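Local coordinates for protein BIFUNCTIONAL PROTEIN Proline utilization A (PutA) (Corynebacterium freiburgense, PDB 5UX5) that oxidises proline to glutamate in two steps, pairing an FAD-dependent proline dehydrogenase with an NAD-dependent aldehyde dehydrogenase that acts on the glutamate semialdehyde formed, at residues K294-K299 and D374-Q379; D335-P340 and V345-A350; K148-N153 and A388-V393. All coordinates share one frame; numbering follows the deposited sequence.

Contact 1 of 3, residues K294-K299 and D374-Q379; sequences KIRLVK and DVEMLQ. With FAD (flavin-adenine dinucleotide), chain E.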
loop_
_atom_site.group_PDB
_atom_site.type_symbol
_atom_site.label_atom_id
_atom_site.label_comp_id
_atom_site.label_asym_id
_atom_site.label_seq_id
_atom_site.Cartn_x
_atom_site.Cartn_y
_atom_site.Cartn_z
ATOM N N LYS A 294 -17.617 -20.670 -24.026
ATOM C CA LYS A 294 -16.270 -20.908 -24.537
ATOM C C LYS A 294 -15.262 -20.404 -23.528
ATOM O O LYS A 294 -15.389 -19.286 -23.027
ATOM C CB LYS A 294 -16.003 -20.222 -25.875
ATOM C CG LYS A 294 -14.607 -20.464 -26.416
ATOM C CD LYS A 294 -14.406 -19.832 -27.785
ATOM C CE LYS A 294 -12.981 -20.004 -28.301
ATOM N NZ LYS A 294 -12.656 -19.107 -29.434
ATOM N N ILE A 295 -14.264 -21.222 -23.234
ATOM C CA ILE A 295 -13.169 -20.831 -22.365
ATOM C C ILE A 295 -11.941 -20.623 -23.229
ATOM O O ILE A 295 -11.600 -21.473 -24.055
ATOM C CB ILE A 295 -12.966 -21.875 -21.258
ATOM C CG1 ILE A 295 -14.183 -21.758 -20.331
ATOM C CG2 ILE A 295 -11.655 -21.645 -20.506
ATOM C CD1 ILE A 295 -14.393 -22.832 -19.383
ATOM N N ARG A 296 -11.336 -19.451 -23.112
ATOM C CA ARG A 296 -10.027 -19.214 -23.707
ATOM C C ARG A 296 -8.977 -19.592 -22.667
ATOM O O ARG A 296 -8.912 -18.984 -21.588
ATOM C CB ARG A 296 -9.855 -17.755 -24.141
ATOM C CG ARG A 296 -8.519 -17.531 -24.849
ATOM C CD ARG A 296 -8.067 -16.086 -24.882
ATOM N NE ARG A 296 -8.984 -15.243 -25.623
ATOM C CZ ARG A 296 -9.048 -13.934 -25.462
ATOM N NH1 ARG A 296 -8.251 -13.366 -24.570
ATOM N NH2 ARG A 296 -9.913 -13.209 -26.161
ATOM N N LEU A 297 -8.183 -20.608 -22.972
ATOM C CA LEU A 297 -7.105 -21.038 -22.098
ATOM C C LEU A 297 -5.854 -20.244 -22.419
ATOM O O LEU A 297 -5.353 -20.325 -23.542
ATOM C CB LEU A 297 -6.822 -22.518 -22.300
ATOM C CG LEU A 297 -7.675 -23.457 -21.488
ATOM C CD1 LEU A 297 -6.963 -24.788 -21.453
ATOM C CD2 LEU A 297 -7.853 -22.873 -20.139
ATOM N N VAL A 298 -5.341 -19.496 -21.437
ATOM C CA VAL A 298 -4.073 -18.780 -21.555
ATOM C C VAL A 298 -3.169 -19.246 -20.423
ATOM O O VAL A 298 -3.623 -19.847 -19.443
ATOM C CB VAL A 298 -4.239 -17.240 -21.516
ATOM C CG1 VAL A 298 -5.315 -16.752 -22.516
ATOM C CG2 VAL A 298 -4.552 -16.775 -20.113
ATOM N N LYS A 299 -1.867 -19.011 -20.574
ATOM C CA LYS A 299 -0.999 -19.379 -19.453
ATOM C C LYS A 299 -0.988 -18.294 -18.382
ATOM O O LYS A 299 -1.019 -18.610 -17.186
ATOM C CB LYS A 299 0.410 -19.742 -19.945
ATOM C CG LYS A 299 0.456 -21.180 -20.523
ATOM C CD LYS A 299 1.755 -21.555 -21.261
ATOM C CE LYS A 299 1.569 -22.896 -22.026
ATOM N NZ LYS A 299 2.771 -23.435 -22.777
ATOM N N ASP A 374 -10.892 -24.188 -31.062
ATOM C CA ASP A 374 -10.336 -23.070 -31.796
ATOM C C ASP A 374 -8.951 -22.829 -31.218
ATOM O O ASP A 374 -8.704 -23.162 -30.063
ATOM C CB ASP A 374 -11.203 -21.812 -31.640
ATOM C CG ASP A 374 -12.650 -22.025 -32.091
ATOM O OD1 ASP A 374 -12.884 -22.856 -32.994
ATOM O OD2 ASP A 374 -13.558 -21.356 -31.546
ATOM N N VAL A 375 -8.038 -22.290 -32.022
ATOM C CA VAL A 375 -6.710 -21.873 -31.563
ATOM C C VAL A 375 -6.609 -20.362 -31.689
ATOM O O VAL A 375 -6.887 -19.802 -32.758
ATOM C CB VAL A 375 -5.580 -22.546 -32.363
ATOM C CG1 VAL A 375 -4.246 -21.881 -32.035
ATOM C CG2 VAL A 375 -5.535 -24.049 -32.098
ATOM N N GLU A 376 -6.211 -19.695 -30.613
ATOM C CA GLU A 376 -6.121 -18.242 -30.608
ATOM C C GLU A 376 -4.655 -17.831 -30.500
ATOM O O GLU A 376 -3.929 -18.355 -29.656
ATOM C CB GLU A 376 -6.982 -17.663 -29.481
ATOM C CG GLU A 376 -8.432 -18.245 -29.459
ATOM C CD GLU A 376 -9.388 -17.444 -28.576
ATOM O OE1 GLU A 376 -10.598 -17.791 -28.497
ATOM O OE2 GLU A 376 -8.917 -16.463 -27.956
ATOM N N MET A 377 -4.219 -16.923 -31.387
ATOM C CA MET A 377 -2.821 -16.521 -31.538
ATOM C C MET A 377 -2.711 -15.003 -31.675
ATOM O O MET A 377 -3.714 -14.281 -31.699
ATOM C CB MET A 377 -2.168 -17.227 -32.743
ATOM C CG MET A 377 -1.878 -18.741 -32.550
ATOM S SD MET A 377 -1.224 -19.630 -33.995
ATOM C CE MET A 377 0.523 -19.288 -33.912
ATOM N N LEU A 378 -1.471 -14.513 -31.759
ATOM C CA LEU A 378 -1.186 -13.084 -31.883
ATOM C C LEU A 378 -1.118 -12.671 -33.342
ATOM O O LEU A 378 -0.309 -13.210 -34.108
ATOM C CB LEU A 378 0.120 -12.715 -31.197
ATOM C CG LEU A 378 -0.096 -12.755 -29.704
ATOM C CD1 LEU A 378 1.226 -12.502 -29.039
ATOM C CD2 LEU A 378 -1.136 -11.698 -29.344
ATOM N N GLN A 379 -1.962 -11.716 -33.721
ATOM C CA GLN A 379 -2.063 -11.326 -35.121
ATOM C C GLN A 379 -0.742 -10.770 -35.600
ATOM O O GLN A 379 -0.248 -9.781 -35.064
ATOM C CB GLN A 379 -3.174 -10.300 -35.330
ATOM C CG GLN A 379 -3.518 -10.077 -36.780
ATOM C CD GLN A 379 -2.729 -8.953 -37.349
ATOM O OE1 GLN A 379 -2.339 -8.047 -36.617
ATOM N NE2 GLN A 379 -2.489 -8.982 -38.656
HETATM P PA FAD E . 5.388 -20.047 -23.242
HETATM O O1A FAD E . 6.902 -19.648 -23.320
HETATM O O2A FAD E . 5.019 -21.453 -23.332
HETATM O O5B FAD E . 4.637 -19.691 -22.015
HETATM C C5B FAD E . 5.012 -18.548 -21.270
HETATM C C4B FAD E . 4.133 -18.468 -20.036
HETATM O O4B FAD E . 4.599 -19.321 -19.031
HETATM C C3B FAD E . 4.098 -17.104 -19.423
HETATM O O3B FAD E . 3.241 -16.196 -20.020
HETATM C C2B FAD E . 3.709 -17.401 -18.020
HETATM O O2B FAD E . 2.337 -17.398 -17.859
HETATM C C1B FAD E . 4.357 -18.733 -17.773
HETATM N N9A FAD E . 5.604 -18.628 -17.030
HETATM C C8A FAD E . 6.853 -18.319 -17.550
HETATM N N7A FAD E . 7.762 -18.291 -16.555
HETATM C C5A FAD E . 7.172 -18.595 -15.333
HETATM C C6A FAD E . 7.634 -18.725 -14.009
HETATM N N6A FAD E . 9.017 -18.510 -13.616
HETATM N N1A FAD E . 6.756 -19.049 -13.047
HETATM C C2A FAD E . 5.433 -19.242 -13.346
HETATM N N3A FAD E . 4.953 -19.123 -14.624
HETATM C C4A FAD E . 5.780 -18.807 -15.626
HETATM N N1 FAD E . -2.924 -13.461 -20.882
HETATM C C2 FAD E . -3.815 -13.157 -19.791
HETATM O O2 FAD E . -3.307 -13.144 -18.514
HETATM N N3 FAD E . -5.149 -12.820 -20.057
HETATM C C4 FAD E . -5.657 -12.814 -21.357
HETATM O O4 FAD E . -6.983 -12.492 -21.592
HETATM C C4X FAD E . -4.789 -13.284 -22.484
HETATM N N5 FAD E . -5.276 -13.467 -23.774
HETATM C C5X FAD E . -4.446 -13.956 -24.793
HETATM C C6 FAD E . -4.930 -14.139 -26.102
HETATM C C7 FAD E . -4.076 -14.619 -27.088
HETATM C C7M FAD E . -4.560 -14.817 -28.494
HETATM C C8 FAD E . -2.772 -14.937 -26.801
HETATM C C8M FAD E . -1.861 -15.455 -27.865
HETATM C C9 FAD E . -2.288 -14.757 -25.513
HETATM C C9A FAD E . -3.120 -14.273 -24.521
HETATM N N10 FAD E . -2.589 -14.119 -23.207
HETATM C C10 FAD E . -3.412 -13.623 -22.173
HETATM C "C1'" FAD E . -1.168 -14.414 -22.950
HETATM C "C2'" FAD E . -0.845 -15.760 -22.360
HETATM O "O2'" FAD E . -1.330 -15.802 -21.066
HETATM C "C3'" FAD E . 0.688 -15.936 -22.430
HETATM O "O3'" FAD E . 1.261 -14.972 -21.634
HETATM C "C4'" FAD E . 1.361 -15.852 -23.805
HETATM O "O4'" FAD E . 0.522 -16.187 -24.851
HETATM C "C5'" FAD E . 2.705 -16.612 -23.885
HETATM O "O5'" FAD E . 2.705 -17.936 -23.364
HETATM P P FAD E . 2.902 -19.271 -24.261
HETATM O O1P FAD E . 1.867 -20.444 -24.072
HETATM O O2P FAD E . 3.039 -18.582 -25.673
HETATM O O3P FAD E . 4.491 -19.585 -24.324
#

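Contact 2 of 3, residues D335-P340 and V345-A350; sequences DYILRP and VRVGIA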
loop_
_atom_site.group_PDB
_atom_site.type_symbol
_atom_site.label_atom_id
_atom_site.label_comp_id
_atom_site.label_asym_id
_atom_site.label_seq_id
_atom_site.Cartn_x
_atom_site.Cartn_y
_atom_site.Cartn_z
ATOM N N ASP A 335 -6.721 -31.330 -21.165
ATOM C CA ASP A 335 -7.094 -32.728 -21.030
ATOM C C ASP A 335 -8.519 -32.890 -20.518
ATOM O O ASP A 335 -9.284 -33.722 -21.017
ATOM C CB ASP A 335 -6.105 -33.362 -20.051
ATOM C CG ASP A 335 -5.973 -34.847 -20.205
ATOM O OD1 ASP A 335 -7.006 -35.554 -20.289
ATOM O OD2 ASP A 335 -4.805 -35.295 -20.203
ATOM N N TYR A 336 -8.880 -32.117 -19.500
ATOM C CA TYR A 336 -10.158 -32.296 -18.827
ATOM C C TYR A 336 -11.319 -31.870 -19.722
ATOM O O TYR A 336 -12.379 -32.513 -19.732
ATOM C CB TYR A 336 -10.141 -31.490 -17.528
ATOM C CG TYR A 336 -11.430 -31.447 -16.715
ATOM C CD1 TYR A 336 -12.489 -30.615 -17.067
ATOM C CD2 TYR A 336 -11.547 -32.180 -15.539
ATOM C CE1 TYR A 336 -13.649 -30.568 -16.306
ATOM C CE2 TYR A 336 -12.693 -32.134 -14.764
ATOM C CZ TYR A 336 -13.747 -31.329 -15.152
ATOM O OH TYR A 336 -14.885 -31.296 -14.367
ATOM N N ILE A 337 -11.134 -30.790 -20.482
ATOM C CA ILE A 337 -12.264 -30.073 -21.055
ATOM C C ILE A 337 -12.545 -30.569 -22.471
ATOM O O ILE A 337 -13.690 -30.507 -22.938
ATOM C CB ILE A 337 -12.001 -28.548 -21.007
ATOM C CG1 ILE A 337 -13.304 -27.755 -21.006
ATOM C CG2 ILE A 337 -11.110 -28.103 -22.134
ATOM C CD1 ILE A 337 -14.147 -28.056 -19.817
ATOM N N LEU A 338 -11.514 -31.071 -23.161
ATOM C CA LEU A 338 -11.659 -31.588 -24.527
ATOM C C LEU A 338 -12.120 -33.051 -24.529
ATOM O O LEU A 338 -11.412 -33.969 -24.949
ATOM C CB LEU A 338 -10.359 -31.426 -25.298
ATOM C CG LEU A 338 -10.162 -30.059 -25.918
ATOM C CD1 LEU A 338 -8.878 -30.075 -26.702
ATOM C CD2 LEU A 338 -11.355 -29.703 -26.805
ATOM N N ARG A 339 -13.373 -33.240 -24.122
ATOM C CA ARG A 339 -14.054 -34.522 -24.045
ATOM C C ARG A 339 -15.461 -34.353 -24.578
ATOM O O ARG A 339 -15.991 -33.236 -24.612
ATOM C CB ARG A 339 -14.174 -35.040 -22.612
ATOM C CG ARG A 339 -12.938 -34.945 -21.895
ATOM C CD ARG A 339 -12.970 -35.688 -20.600
ATOM N NE ARG A 339 -11.592 -35.661 -20.163
ATOM C CZ ARG A 339 -11.032 -36.547 -19.381
ATOM N NH1 ARG A 339 -11.735 -37.564 -18.916
ATOM N NH2 ARG A 339 -9.759 -36.399 -19.070
ATOM N N PRO A 340 -16.115 -35.453 -24.949
ATOM C CA PRO A 340 -17.542 -35.359 -25.278
ATOM C C PRO A 340 -18.390 -35.031 -24.065
ATOM O O PRO A 340 -19.411 -34.349 -24.204
ATOM C CB PRO A 340 -17.865 -36.742 -25.871
ATOM C CG PRO A 340 -16.564 -37.277 -26.306
ATOM C CD PRO A 340 -15.531 -36.736 -25.352
ATOM N N VAL A 345 -18.785 -26.796 -23.590
ATOM C CA VAL A 345 -17.682 -25.877 -23.342
ATOM C C VAL A 345 -16.755 -25.967 -24.547
ATOM O O VAL A 345 -15.960 -26.908 -24.660
ATOM C CB VAL A 345 -16.938 -26.201 -22.038
ATOM C CG1 VAL A 345 -16.057 -25.022 -21.633
ATOM C CG2 VAL A 345 -17.916 -26.529 -20.927
ATOM N N ARG A 346 -16.868 -25.013 -25.466
ATOM C CA ARG A 346 -15.851 -24.860 -26.494
ATOM C C ARG A 346 -14.595 -24.270 -25.865
ATOM O O ARG A 346 -14.630 -23.700 -24.767
ATOM C CB ARG A 346 -16.343 -23.965 -27.619
ATOM C CG ARG A 346 -17.727 -24.352 -28.185
ATOM C CD ARG A 346 -17.957 -23.769 -29.563
ATOM N NE ARG A 346 -16.934 -24.249 -30.484
ATOM C CZ ARG A 346 -15.944 -23.492 -30.950
ATOM N NH1 ARG A 346 -15.847 -22.213 -30.580
ATOM N NH2 ARG A 346 -15.048 -24.009 -31.779
ATOM N N VAL A 347 -13.471 -24.429 -26.563
ATOM C CA VAL A 347 -12.155 -24.133 -26.007
ATOM C C VAL A 347 -11.315 -23.361 -27.009
ATOM O O VAL A 347 -11.032 -23.859 -28.106
ATOM C CB VAL A 347 -11.404 -25.411 -25.616
ATOM C CG1 VAL A 347 -10.205 -25.062 -24.841
ATOM C CG2 VAL A 347 -12.294 -26.306 -24.829
ATOM N N GLY A 348 -10.839 -22.189 -26.601
ATOM C CA GLY A 348 -9.787 -21.528 -27.343
ATOM C C GLY A 348 -8.442 -21.733 -26.657
ATOM O O GLY A 348 -8.223 -21.222 -25.553
ATOM N N ILE A 349 -7.551 -22.504 -27.279
ATOM C CA ILE A 349 -6.178 -22.627 -26.799
ATOM C C ILE A 349 -5.414 -21.402 -27.288
ATOM O O ILE A 349 -5.261 -21.188 -28.495
ATOM C CB ILE A 349 -5.514 -23.935 -27.278
ATOM C CG1 ILE A 349 -5.652 -25.077 -26.263
ATOM C CG2 ILE A 349 -4.040 -23.743 -27.507
ATOM C CD1 ILE A 349 -7.004 -25.616 -26.123
ATOM N N ALA A 350 -4.940 -20.588 -26.353
ATOM C CA ALA A 350 -4.254 -19.337 -26.668
ATOM C C ALA A 350 -2.788 -19.526 -26.296
ATOM O O ALA A 350 -2.391 -19.295 -25.153
ATOM C CB ALA A 350 -4.869 -18.142 -25.931
#

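Contact 3 of 3, residues K148-N153 and A388-V393; sequences KGYRLN and AVRQAV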
loop_
_atom_site.group_PDB
_atom_site.type_symbol
_atom_site.label_atom_id
_atom_site.label_comp_id
_atom_site.label_asym_id
_atom_site.label_seq_id
_atom_site.Cartn_x
_atom_site.Cartn_y
_atom_site.Cartn_z
ATOM N N LYS A 148 -8.578 -15.106 -45.889
ATOM C CA LYS A 148 -7.560 -16.132 -45.689
ATOM C C LYS A 148 -7.988 -17.178 -44.668
ATOM O O LYS A 148 -7.187 -18.056 -44.320
ATOM C CB LYS A 148 -6.225 -15.493 -45.260
ATOM C CG LYS A 148 -5.457 -14.783 -46.385
ATOM C CD LYS A 148 -4.017 -14.355 -46.004
ATOM C CE LYS A 148 -3.953 -13.026 -45.275
ATOM N NZ LYS A 148 -2.554 -12.623 -44.941
ATOM N N GLY A 149 -9.222 -17.097 -44.176
ATOM C CA GLY A 149 -9.734 -18.097 -43.266
ATOM C C GLY A 149 -9.451 -17.853 -41.800
ATOM O O GLY A 149 -9.366 -18.819 -41.028
ATOM N N TYR A 150 -9.292 -16.597 -41.390
ATOM C CA TYR A 150 -9.064 -16.248 -40.000
ATOM C C TYR A 150 -10.206 -15.374 -39.494
ATOM O O TYR A 150 -10.899 -14.714 -40.269
ATOM C CB TYR A 150 -7.742 -15.503 -39.824
ATOM C CG TYR A 150 -6.502 -16.263 -40.236
ATOM C CD1 TYR A 150 -6.110 -16.307 -41.571
ATOM C CD2 TYR A 150 -5.702 -16.909 -39.291
ATOM C CE1 TYR A 150 -4.973 -16.982 -41.964
ATOM C CE2 TYR A 150 -4.563 -17.587 -39.672
ATOM C CZ TYR A 150 -4.203 -17.621 -41.016
ATOM O OH TYR A 150 -3.072 -18.294 -41.425
ATOM N N ARG A 151 -10.405 -15.379 -38.181
ATOM C CA ARG A 151 -11.293 -14.443 -37.505
ATOM C C ARG A 151 -10.442 -13.601 -36.542
ATOM O O ARG A 151 -9.391 -14.047 -36.083
ATOM C CB ARG A 151 -12.446 -15.220 -36.805
ATOM N N LEU A 152 -10.854 -12.360 -36.269
ATOM C CA LEU A 152 -10.040 -11.411 -35.498
ATOM C C LEU A 152 -10.644 -11.159 -34.118
ATOM O O LEU A 152 -11.835 -10.866 -33.997
ATOM C CB LEU A 152 -9.919 -10.068 -36.224
ATOM C CG LEU A 152 -9.095 -9.941 -37.510
ATOM C CD1 LEU A 152 -8.798 -8.485 -37.786
ATOM C CD2 LEU A 152 -7.809 -10.762 -37.473
ATOM N N ASN A 153 -9.823 -11.240 -33.077
ATOM C CA ASN A 153 -10.238 -10.823 -31.739
ATOM C C ASN A 153 -9.892 -9.341 -31.618
ATOM O O ASN A 153 -8.724 -8.972 -31.477
ATOM C CB ASN A 153 -9.554 -11.671 -30.663
ATOM C CG ASN A 153 -9.817 -11.180 -29.227
ATOM O OD1 ASN A 153 -9.233 -11.697 -28.277
ATOM N ND2 ASN A 153 -10.701 -10.217 -29.065
ATOM N N ALA A 388 0.072 -23.131 -40.955
ATOM C CA ALA A 388 0.136 -24.572 -40.729
ATOM C C ALA A 388 -0.936 -24.998 -39.739
ATOM O O ALA A 388 -1.668 -25.971 -39.971
ATOM C CB ALA A 388 1.519 -24.975 -40.221
ATOM N N VAL A 389 -1.057 -24.257 -38.635
ATOM C CA VAL A 389 -2.056 -24.587 -37.627
ATOM C C VAL A 389 -3.455 -24.503 -38.212
ATOM O O VAL A 389 -4.291 -25.383 -37.983
ATOM C CB VAL A 389 -1.905 -23.669 -36.404
ATOM C CG1 VAL A 389 -2.943 -24.037 -35.369
ATOM C CG2 VAL A 389 -0.493 -23.777 -35.825
ATOM N N ARG A 390 -3.730 -23.447 -38.981
ATOM C CA ARG A 390 -5.071 -23.262 -39.529
ATOM C C ARG A 390 -5.506 -24.478 -40.333
ATOM O O ARG A 390 -6.629 -24.973 -40.170
ATOM C CB ARG A 390 -5.136 -21.997 -40.387
ATOM C CG ARG A 390 -6.583 -21.577 -40.713
ATOM C CD ARG A 390 -6.650 -20.562 -41.847
ATOM N NE ARG A 390 -5.876 -20.998 -43.002
ATOM C CZ ARG A 390 -6.363 -21.727 -43.999
ATOM N NH1 ARG A 390 -7.635 -22.100 -43.992
ATOM N NH2 ARG A 390 -5.575 -22.082 -45.007
ATOM N N GLN A 391 -4.632 -24.966 -41.220
ATOM C CA GLN A 391 -4.992 -26.126 -42.028
ATOM C C GLN A 391 -5.341 -27.344 -41.177
ATOM O O GLN A 391 -6.140 -28.183 -41.602
ATOM C CB GLN A 391 -3.874 -26.448 -43.013
ATOM C CG GLN A 391 -3.682 -25.380 -44.072
ATOM C CD GLN A 391 -2.445 -25.614 -44.906
ATOM O OE1 GLN A 391 -1.638 -26.500 -44.604
ATOM N NE2 GLN A 391 -2.299 -24.837 -45.979
ATOM N N ALA A 392 -4.771 -27.467 -39.979
ATOM C CA ALA A 392 -5.112 -28.605 -39.129
ATOM C C ALA A 392 -6.390 -28.341 -38.351
ATOM O O ALA A 392 -7.353 -29.109 -38.435
ATOM C CB ALA A 392 -3.967 -28.922 -38.160
ATOM N N VAL A 393 -6.420 -27.237 -37.602
ATOM C CA VAL A 393 -7.480 -27.015 -36.628
ATOM C C VAL A 393 -8.727 -26.350 -37.200
ATOM O O VAL A 393 -9.783 -26.419 -36.560
ATOM C CB VAL A 393 -6.971 -26.174 -35.442
ATOM C CG1 VAL A 393 -5.802 -26.880 -34.714
ATOM C CG2 VAL A 393 -6.580 -24.774 -35.907
#

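Contact 1 of 3, residues K294-K299 and D374-Q379
Ionic contacts carry this pairing: the carboxylate of Glu376 sits between two basic side chains of 294-299. Its OE1 takes Lys294 NZ at 2.6 Å, nearly along the C-O axis, and its OE2 lies 2.6 Å from Arg296 NE in a salt bridge whose hydrogen bond is weak because the N-H points well off the oxygen. The guanidinium and carboxylate planes stand 62° apart. Lys294 reaches across with an extended chain, CG anti to the backbone N (chi1 -180°), which brings NZ between Glu376 and Asp374; Lys294 NZ lies 3.2 Å from Asp374 OD2, on that oxygen's anti lone pair. The same oxygen is held more closely by a salt bridge from Arg346 of strand 345-350.

Contacts with the flavin form the other group. Arg296 NH1 makes a weak hydrogen bond of 3.1 Å to FAD N5, while Val298 CG1 packs 3.5 Å from FAD C4X. Leu378 CG lies 3.7 Å from the methyl FAD C8M. At the pyrophosphate, Lys299 NZ bonds FAD O2A at 3.0 Å.

Strands 293-298 and 373-378 belong to the parallel TIM-type barrel of the proline dehydrogenase domain. Strand 345-350 runs between them, pairing with both, and Ile397 of strand 396-403 packs against Lys294 and Glu376.

Contact 2 of 3, residues D335-P340 and V345-A350
Ile337, on the last turn of helix 323-337, packs against Val345 and Val347 of the next barrel strand, 345-350. This is a helix-to-strand connection of the beta-alpha barrel that makes up the proline dehydrogenase domain, and its two ends meet through aliphatic side chains, with no hydrogen bond across.

The close-packed part is built round the two branches of Ile337. CG2 meets Val347 CG2 at 3.4 Å, while the other branch serves Val345: Ile337 CG1 lies 3.9 Å from Val345 CG1, and CD1 reaches the same methyl. With CG1 anti to the backbone N (chi1 -155°), the isoleucine spreads its branches over both valines, whose CB atoms point toward the helix from alternate positions on the strand. Leu275 and Ala279 of helix 271-287 also touch Ile337, and Ala282 touches Val345, so a neighbouring helix completes this buried apolar layer.

Leu338 makes a lighter contact, reaching Val347 CG2 with CD2 alone. It is the centre of an inverse gamma turn, where the chain leaves the helix and heads for the outer side of the contact. There Arg339 is partly exposed and Pro340 exposed, and neither touches the strand. Arg339 instead folds back along its own segment toward the helix end, where Arg339 NE donates to Asp335 O at 3.1 Å with an N-H...acceptor angle of 161°, the oxygen lying 4° out of the guanidinium plane.

Contact 3 of 3, residues K148-N153 and A388-V393
Arg390 lays its aliphatic part over one face of the Tyr150 ring, the two side chains crossing at about a right angle. The touching atom is Arg390 CD, 4.0 Å from the Tyr150 ring centroid and 16° off the normal, a CH-pi contact displaced toward the ring atoms CE1 and CZ. A bend about the CG-CD bond (chi3 50°) turns the guanidinium so that its plane makes 60° with the ring rather than stacking on it. Tyr150 OH comes to the edge of that guanidinium, near its plane.

On the backbone side, Arg390 CD also sits 3.3 Å from Gly149 O. The carbonyl of Lys148 lies over one face of the guanidinium, offset toward the rim; Lys148 O is 3.5 Å from Arg390 NE, at an angle too poor for a hydrogen bond. For its polar end the arginine turns to its own helix, where Arg390 NH2 forms a salt bridge with Glu387; the same carboxylate receives a weak hydrogen bond from Tyr150 OH, so Glu387 ties the two crossing side chains together.

These residues lie at the surface, by the N-terminal ends of the strands of the proline dehydrogenase barrel, where helix 136-147 gives way to strand 151-157. Gly149 ends that helix in a Schellman motif with positive phi. Helix 383-393 comes in from the far end of the barrel sequence, and strand 396-403, which follows it, pairs directly with 151-157. Tyr150 packs against Val396 and Leu398 of that strand, and against Ser145 of helix 136-147.

Overall arrangement
All three contacts lie in the proline dehydrogenase barrel, nested along the chain, contact 2 inside contact 1 and contact 1 inside contact 3. Contact 1 lines the flavin directly; contact 2 reaches it through Ala350, while the side chains of Val347 and of Tyr150 in contact 3 lie about 12 Å and about 11 Å from FAD. Contact 2 is centred 11 Å from contact 1 and joined to it by the salt bridge from Arg346 NH1 to Asp374 OD2, 2.6 Å. Contact 3, centred 12 Å from contact 1, touches it at several points: Val375 CG2 packs 3.9 Å from Val393 CG1, and Arg296 NH2 comes within 2.7 Å of Asn153 OD1. Contacts 2 and 3 do not touch.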